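Local coordinates for probable transcriptional regulator (Pseudomonas aeruginosa PAO1, PDB 2GEN), which probably acts as a TetR-family transcriptional regulator that binds DNA at cis-regulatory sites through an N-terminal helix-turn-helix, at residues A75-R78 and E82-R85. Sequence-based numbering, arbitrary orientation.
Sequences ARAR and ETVR
R76, near the end of helix 51-76, meets the start of helix 80-97 only through its backbone: its carbonyl O lies 3.9 Å from E82 OE1, an approach of two acceptors that makes no bond, while its side chain runs off in another direction. A77 follows and provides the apolar part of the contact. Its methyl group sits beside the first turn of the second helix, with CB 3.4 Å from T83 OG1 and 4.1 Å from E82 CB. The T83 hydroxyl is itself hydrogen-bonded to S79 O, and the T83 side chain touches L136 and Y139 of helix 118-141, which places the T83 side of the corner against a third helix. At R78 the contact turns polar. The backbone N donates to E82 OE1 at 2.9 Å, nearly straight at 165°, although the hydrogen arrives from above the carboxylate, 50° out of its plane. E82 can accept it because its CG stands beside its own backbone N (chi1 -72°) and the rest of the chain is extended, carrying the carboxylate back over the corner. On this path OE1 passes 3.5 Å from A77 CA and 3.7 Å from R78 CB. The R78 guanidinium forms no salt bridge with E82; its NE remains 5.1 Å from E82 OE2. In the other direction, E82 N is hydrogen-bonded to S79 OG, so the turn is tied from both sides. The corner between the two helices is thus fastened at the surface by a carboxylate, presumably charged, on a backbone N-H, and a carboxylate here probably also interacts favourably with the positive end of helix 80-97.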
# COMPACT_ATOMS: atom_id res chain seq x y z
N ALA A 75 -19.64 17.15 8.06
CA ALA A 75 -20.78 17.95 8.51
C ALA A 75 -20.80 18.22 10.03
O ALA A 75 -21.22 19.29 10.44
CB ALA A 75 -22.09 17.32 8.03
N ARG A 76 -20.34 17.27 10.87
CA ARG A 76 -20.42 17.40 12.34
C ARG A 76 -19.08 17.51 13.13
O ARG A 76 -19.05 17.51 14.40
CB ARG A 76 -21.25 16.24 12.90
CG ARG A 76 -22.66 16.20 12.34
CD ARG A 76 -23.56 15.19 13.03
NE ARG A 76 -24.32 15.79 14.12
CZ ARG A 76 -25.47 16.44 13.98
NH1 ARG A 76 -26.01 16.61 12.79
NH2 ARG A 76 -26.08 16.94 15.05
N ALA A 77 -17.97 17.54 12.39
CA ALA A 77 -16.65 17.64 13.01
C ALA A 77 -16.52 19.05 13.61
O ALA A 77 -16.75 20.06 12.90
CB ALA A 77 -15.54 17.43 11.95
N ARG A 78 -16.11 19.12 14.87
CA ARG A 78 -16.12 20.40 15.58
C ARG A 78 -14.78 21.16 15.54
O ARG A 78 -14.67 22.23 16.15
CB ARG A 78 -16.57 20.15 17.00
CG ARG A 78 -16.04 21.07 18.05
CD ARG A 78 -16.58 20.61 19.39
NE ARG A 78 -17.98 20.22 19.22
CZ ARG A 78 -19.00 21.06 19.34
NH1 ARG A 78 -18.77 22.34 19.68
NH2 ARG A 78 -20.24 20.62 19.17
N GLU A 82 -10.71 16.93 14.97
CA GLU A 82 -11.72 15.95 14.59
C GLU A 82 -11.77 15.64 13.08
O GLU A 82 -11.99 14.51 12.64
CB GLU A 82 -13.10 16.41 15.05
CG GLU A 82 -13.28 16.31 16.58
CD GLU A 82 -14.76 16.37 17.01
OE1 GLU A 82 -15.66 16.62 16.17
OE2 GLU A 82 -15.00 16.22 18.23
N THR A 83 -11.54 16.67 12.25
CA THR A 83 -11.57 16.46 10.80
C THR A 83 -10.47 15.49 10.35
O THR A 83 -10.69 14.59 9.55
CB THR A 83 -11.53 17.87 10.10
OG1 THR A 83 -12.64 18.66 10.56
CG2 THR A 83 -11.60 17.70 8.58
N VAL A 84 -9.27 15.67 10.89
CA VAL A 84 -8.16 14.81 10.60
C VAL A 84 -8.43 13.40 11.14
O VAL A 84 -8.30 12.42 10.42
CB VAL A 84 -6.88 15.39 11.21
CG1 VAL A 84 -5.75 14.39 11.10
CG2 VAL A 84 -6.47 16.63 10.39
N ARG A 85 -8.88 13.34 12.38
CA ARG A 85 -9.16 12.00 12.99
C ARG A 85 -10.16 11.22 12.16
O ARG A 85 -10.02 10.02 12.03
CB ARG A 85 -9.70 12.14 14.40
CG ARG A 85 -8.66 12.59 15.48
CD ARG A 85 -9.38 12.91 16.78
NE ARG A 85 -10.06 11.72 17.30
CZ ARG A 85 -9.47 10.76 18.03
NH1 ARG A 85 -8.20 10.85 18.44
NH2 ARG A 85 -10.20 9.70 18.41